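Long-range contact in peptide ABC transporter, peptide-binding protein (Thermus thermophilus, PDB 2D5W), which binds oligopeptides, here crystallised with a pentapeptide, and probably delivers them to an ABC transporter for uptake into the cell: residues W506-Q517 / L530-E541. Numbering follows the deposited sequence.
Sequences WRNDEFDRLTSQ and LFWRAQEIWAEE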
loop_
_atom_site.group_PDB
_atom_site.type_symbol
_atom_site.label_atom_id
_atom_site.label_comp_id
_atom_site.label_asym_id
_atom_site.label_seq_id
_atom_site.Cartn_x
_atom_site.Cartn_y
_atom_site.Cartn_z
ATOM N N TRP A 506 0.252 8.555 -16.414
ATOM C CA TRP A 506 1.299 9.499 -16.794
ATOM C C TRP A 506 2.401 8.832 -17.599
ATOM O O TRP A 506 2.717 7.661 -17.394
ATOM C CB TRP A 506 1.929 10.121 -15.547
ATOM C CG TRP A 506 2.860 11.278 -15.828
ATOM C CD1 TRP A 506 2.566 12.417 -16.528
ATOM C CD2 TRP A 506 4.193 11.449 -15.327
ATOM N NE1 TRP A 506 3.628 13.289 -16.484
ATOM C CE2 TRP A 506 4.640 12.722 -15.754
ATOM C CE3 TRP A 506 5.051 10.655 -14.555
ATOM C CZ2 TRP A 506 5.907 13.219 -15.433
ATOM C CZ3 TRP A 506 6.313 11.150 -14.233
ATOM C CH2 TRP A 506 6.727 12.423 -14.673
ATOM N N ARG A 507 2.980 9.587 -18.524
ATOM C CA ARG A 507 4.099 9.094 -19.309
ATOM C C ARG A 507 5.112 10.202 -19.544
ATOM O O ARG A 507 4.785 11.255 -20.091
ATOM C CB ARG A 507 3.665 8.529 -20.665
ATOM C CG ARG A 507 4.878 8.133 -21.511
ATOM C CD ARG A 507 4.531 7.383 -22.781
ATOM N NE ARG A 507 5.746 7.045 -23.519
ATOM C CZ ARG A 507 5.780 6.265 -24.593
ATOM N NH1 ARG A 507 6.935 6.017 -25.196
ATOM N NH2 ARG A 507 4.662 5.730 -25.061
ATOM N N ASN A 508 6.339 9.961 -19.102
ATOM C CA ASN A 508 7.436 10.898 -19.299
ATOM C C ASN A 508 8.638 10.000 -19.530
ATOM O O ASN A 508 9.121 9.340 -18.607
ATOM C CB ASN A 508 7.646 11.781 -18.069
ATOM C CG ASN A 508 8.718 12.834 -18.290
ATOM O OD1 ASN A 508 9.910 12.531 -18.309
ATOM N ND2 ASN A 508 8.294 14.081 -18.474
ATOM N N ASP A 509 9.104 9.956 -20.773
ATOM C CA ASP A 509 10.215 9.085 -21.126
ATOM C C ASP A 509 11.507 9.356 -20.375
ATOM O O ASP A 509 12.244 8.419 -20.064
ATOM C CB ASP A 509 10.452 9.117 -22.639
ATOM C CG ASP A 509 9.292 8.518 -23.417
ATOM O OD1 ASP A 509 8.472 7.799 -22.807
ATOM O OD2 ASP A 509 9.202 8.755 -24.639
ATOM N N GLU A 510 11.787 10.620 -20.074
ATOM C CA GLU A 510 13.005 10.942 -19.344
ATOM C C GLU A 510 12.898 10.416 -17.914
ATOM O O GLU A 510 13.863 9.894 -17.359
ATOM C CB GLU A 510 13.254 12.453 -19.349
ATOM C CG GLU A 510 14.551 12.863 -18.667
ATOM C CD GLU A 510 14.912 14.316 -18.920
ATOM O OE1 GLU A 510 14.081 15.203 -18.632
ATOM O OE2 GLU A 510 16.033 14.571 -19.410
ATOM N N PHE A 511 11.713 10.548 -17.326
ATOM C CA PHE A 511 11.477 10.051 -15.974
ATOM C C PHE A 511 11.703 8.534 -15.969
ATOM O O PHE A 511 12.345 7.994 -15.066
ATOM C CB PHE A 511 10.041 10.358 -15.545
ATOM C CG PHE A 511 9.707 9.894 -14.152
ATOM C CD1 PHE A 511 9.899 10.728 -13.054
ATOM C CD2 PHE A 511 9.201 8.617 -13.942
ATOM C CE1 PHE A 511 9.588 10.298 -11.763
ATOM C CE2 PHE A 511 8.887 8.175 -12.661
ATOM C CZ PHE A 511 9.081 9.018 -11.570
ATOM N N ASP A 512 11.176 7.849 -16.983
ATOM C CA ASP A 512 11.338 6.399 -17.071
ATOM C C ASP A 512 12.804 6.010 -17.200
ATOM O O ASP A 512 13.251 5.037 -16.595
ATOM C CB ASP A 512 10.556 5.830 -18.262
ATOM C CG ASP A 512 9.055 5.846 -18.042
ATOM O OD1 ASP A 512 8.613 6.242 -16.944
ATOM O OD2 ASP A 512 8.311 5.457 -18.965
ATOM N N ARG A 513 13.558 6.771 -17.985
ATOM C CA ARG A 513 14.971 6.476 -18.173
ATOM C C ARG A 513 15.753 6.634 -16.874
ATOM O O ARG A 513 16.549 5.770 -16.504
ATOM C CB ARG A 513 15.562 7.399 -19.240
ATOM C CG ARG A 513 16.944 6.989 -19.711
ATOM C CD ARG A 513 17.484 7.940 -20.771
ATOM N NE ARG A 513 16.561 8.106 -21.892
ATOM C CZ ARG A 513 15.558 8.980 -21.917
ATOM N NH1 ARG A 513 14.766 9.056 -22.977
ATOM N NH2 ARG A 513 15.354 9.789 -20.886
ATOM N N LEU A 514 15.522 7.743 -16.181
ATOM C CA LEU A 514 16.214 8.023 -14.931
ATOM C C LEU A 514 15.923 6.992 -13.849
ATOM O O LEU A 514 16.845 6.484 -13.211
ATOM C CB LEU A 514 15.841 9.420 -14.429
ATOM C CG LEU A 514 16.380 10.589 -15.259
ATOM C CD1 LEU A 514 15.626 11.859 -14.891
ATOM C CD2 LEU A 514 17.875 10.759 -15.023
ATOM N N THR A 515 14.645 6.684 -13.643
ATOM C CA THR A 515 14.260 5.720 -12.617
ATOM C C THR A 515 14.668 4.291 -12.964
ATOM O O THR A 515 15.036 3.521 -12.078
ATOM C CB THR A 515 12.734 5.780 -12.329
ATOM O OG1 THR A 515 12.000 5.637 -13.550
ATOM C CG2 THR A 515 12.367 7.108 -11.672
ATOM N N SER A 516 14.611 3.934 -14.244
ATOM C CA SER A 516 15.010 2.593 -14.658
ATOM C C SER A 516 16.502 2.396 -14.419
ATOM O O SER A 516 16.944 1.302 -14.079
ATOM C CB SER A 516 14.689 2.358 -16.135
ATOM O OG SER A 516 13.289 2.353 -16.349
ATOM N N GLN A 517 17.286 3.455 -14.596
ATOM C CA GLN A 517 18.720 3.350 -14.366
ATOM C C GLN A 517 19.014 3.381 -12.870
ATOM O O GLN A 517 19.856 2.633 -12.372
ATOM C CB GLN A 517 19.468 4.500 -15.039
ATOM C CG GLN A 517 20.977 4.337 -14.956
ATOM C CD GLN A 517 21.736 5.528 -15.504
ATOM O OE1 GLN A 517 21.376 6.090 -16.539
ATOM N NE2 GLN A 517 22.806 5.908 -14.819
ATOM N N LEU A 530 20.160 10.375 -9.340
ATOM C CA LEU A 530 19.217 10.054 -10.401
ATOM C C LEU A 530 17.777 10.250 -9.940
ATOM O O LEU A 530 16.960 10.815 -10.666
ATOM C CB LEU A 530 19.443 8.618 -10.882
ATOM C CG LEU A 530 20.791 8.410 -11.582
ATOM C CD1 LEU A 530 21.071 6.926 -11.756
ATOM C CD2 LEU A 530 20.782 9.121 -12.923
ATOM N N PHE A 531 17.462 9.787 -8.733
ATOM C CA PHE A 531 16.114 9.954 -8.206
ATOM C C PHE A 531 15.789 11.432 -7.981
ATOM O O PHE A 531 14.635 11.844 -8.109
ATOM C CB PHE A 531 15.952 9.174 -6.900
ATOM C CG PHE A 531 15.384 7.793 -7.085
ATOM C CD1 PHE A 531 14.022 7.612 -7.314
ATOM C CD2 PHE A 531 16.210 6.674 -7.034
ATOM C CE1 PHE A 531 13.490 6.335 -7.487
ATOM C CE2 PHE A 531 15.686 5.391 -7.206
ATOM C CZ PHE A 531 14.324 5.223 -7.433
ATOM N N TRP A 532 16.800 12.232 -7.648
ATOM C CA TRP A 532 16.575 13.657 -7.433
ATOM C C TRP A 532 16.205 14.324 -8.750
ATOM O O TRP A 532 15.313 15.171 -8.795
ATOM C CB TRP A 532 17.818 14.310 -6.819
ATOM C CG TRP A 532 17.836 14.221 -5.320
ATOM C CD1 TRP A 532 17.286 13.232 -4.549
ATOM C CD2 TRP A 532 18.424 15.157 -4.409
ATOM N NE1 TRP A 532 17.491 13.499 -3.218
ATOM C CE2 TRP A 532 18.189 14.672 -3.103
ATOM C CE3 TRP A 532 19.127 16.360 -4.568
ATOM C CZ2 TRP A 532 18.631 15.349 -1.961
ATOM C CZ3 TRP A 532 19.565 17.034 -3.430
ATOM C CH2 TRP A 532 19.315 16.525 -2.145
ATOM N N ARG A 533 16.873 13.929 -9.828
ATOM C CA ARG A 533 16.573 14.493 -11.136
ATOM C C ARG A 533 15.167 14.065 -11.550
ATOM O O ARG A 533 14.412 14.855 -12.113
ATOM C CB ARG A 533 17.606 14.028 -12.170
ATOM C CG ARG A 533 19.050 14.139 -11.684
ATOM C CD ARG A 533 19.286 15.427 -10.904
ATOM N NE ARG A 533 20.415 15.310 -9.984
ATOM C CZ ARG A 533 20.700 16.197 -9.037
ATOM N NH1 ARG A 533 21.748 16.011 -8.244
ATOM N NH2 ARG A 533 19.937 17.271 -8.876
ATOM N N ALA A 534 14.810 12.817 -11.258
ATOM C CA ALA A 534 13.481 12.321 -11.594
ATOM C C ALA A 534 12.412 13.120 -10.844
ATOM O O ALA A 534 11.360 13.440 -11.401
ATOM C CB ALA A 534 13.366 10.839 -11.250
ATOM N N GLN A 535 12.681 13.444 -9.584
ATOM C CA GLN A 535 11.725 14.210 -8.787
ATOM C C GLN A 535 11.571 15.642 -9.301
ATOM O O GLN A 535 10.491 16.223 -9.203
ATOM C CB GLN A 535 12.135 14.202 -7.311
ATOM C CG GLN A 535 11.944 12.840 -6.645
ATOM C CD GLN A 535 12.520 12.776 -5.243
ATOM O OE1 GLN A 535 11.922 13.254 -4.277
ATOM N NE2 GLN A 535 13.707 12.190 -5.128
ATOM N N GLU A 536 12.642 16.207 -9.853
ATOM C CA GLU A 536 12.578 17.561 -10.401
ATOM C C GLU A 536 11.605 17.572 -11.583
ATOM O O GLU A 536 10.768 18.468 -11.703
ATOM C CB GLU A 536 13.964 18.021 -10.867
ATOM C CG GLU A 536 14.947 18.339 -9.746
ATOM C CD GLU A 536 14.751 19.728 -9.150
ATOM O OE1 GLU A 536 15.486 20.075 -8.201
ATOM O OE2 GLU A 536 13.873 20.477 -9.627
ATOM N N ILE A 537 11.720 16.574 -12.452
ATOM C CA ILE A 537 10.838 16.468 -13.607
ATOM C C ILE A 537 9.403 16.234 -13.137
ATOM O O ILE A 537 8.462 16.857 -13.627
ATOM C CB ILE A 537 11.271 15.303 -14.523
ATOM C CG1 ILE A 537 12.621 15.632 -15.165
ATOM C CG2 ILE A 537 10.214 15.046 -15.587
ATOM C CD1 ILE A 537 13.249 14.471 -15.903
ATOM N N TRP A 538 9.248 15.334 -12.170
ATOM C CA TRP A 538 7.945 15.001 -11.609
ATOM C C TRP A 538 7.234 16.259 -11.100
ATOM O O TRP A 538 6.052 16.472 -11.375
ATOM C CB TRP A 538 8.133 14.005 -10.458
ATOM C CG TRP A 538 6.862 13.454 -9.870
ATOM C CD1 TRP A 538 6.265 12.263 -10.173
ATOM C CD2 TRP A 538 6.037 14.074 -8.876
ATOM N NE1 TRP A 538 5.120 12.100 -9.428
ATOM C CE2 TRP A 538 4.956 13.200 -8.624
ATOM C CE3 TRP A 538 6.106 15.285 -8.171
ATOM C CZ2 TRP A 538 3.949 13.498 -7.698
ATOM C CZ3 TRP A 538 5.105 15.581 -7.251
ATOM C CH2 TRP A 538 4.041 14.690 -7.024
ATOM N N ALA A 539 7.963 17.096 -10.367
ATOM C CA ALA A 539 7.385 18.314 -9.809
ATOM C C ALA A 539 6.959 19.321 -10.872
ATOM O O ALA A 539 5.996 20.060 -10.676
ATOM C CB ALA A 539 8.361 18.960 -8.832
ATOM N N GLU A 540 7.667 19.362 -11.994
ATOM C CA GLU A 540 7.289 20.293 -13.050
ATOM C C GLU A 540 5.997 19.851 -13.729
ATOM O O GLU A 540 5.168 20.682 -14.102
ATOM C CB GLU A 540 8.398 20.402 -14.101
ATOM C CG GLU A 540 7.975 21.164 -15.359
ATOM C CD GLU A 540 7.478 22.576 -15.069
ATOM O OE1 GLU A 540 6.762 23.142 -15.924
ATOM O OE2 GLU A 540 7.806 23.129 -13.998
ATOM N N GLU A 541 5.822 18.539 -13.868
ATOM C CA GLU A 541 4.657 17.975 -14.543
ATOM C C GLU A 541 3.439 17.678 -13.662
ATOM O O GLU A 541 2.316 17.602 -14.166
ATOM C CB GLU A 541 5.082 16.697 -15.268
ATOM C CG GLU A 541 6.263 16.889 -16.210
ATOM C CD GLU A 541 5.838 17.058 -17.652
ATOM O OE1 GLU A 541 4.980 17.921 -17.929
ATOM O OE2 GLU A 541 6.366 16.324 -18.513
HETATM O O HOH W 1 5.441 13.923 -19.636
#
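Trp538 turns the edge of its indole toward a face of Trp506, an offset edge-to-face pair with ring planes at 77° and centroids 5.7 Å apart. Beside this contact, CZ2 of Trp506 lies 3.6 Å from CB of Glu541. Glu541 bends at chi2, and its OE2 accepts a weak, bent hydrogen bond from Asn508 ND2 (3.0 Å), amide and carboxylate planes almost perpendicular; a water linking OE2 to Arg507 O adds a second tie. With CG anti to the backbone N (chi1 -176°), Asn508 is the N-cap of helix 509-518, its OD1 accepting from Phe511 N at 2.9 Å, while Ile537 CG2 packs against the amide. A leucine at Asn508 would probably leave Phe511 N without its cap and Glu541 without its amide partner. Farther along the nearly antiparallel helices, whose axes come within 8.7 Å over these segments, Phe511 presents its ring edge to Ala534 O, and Trp506 CZ3 and Thr515 CG2 lie against its opposite faces, each offset toward the rim. Leu514 splits its methyls, CD1 to Ile537 CD1 (3.7 Å) and CD2 to Leu530 CD2. This helical hairpin is thus held chiefly by apolar and aromatic packing, with polar ties gathered where helix 509-518 begins and helix 524-541 ends.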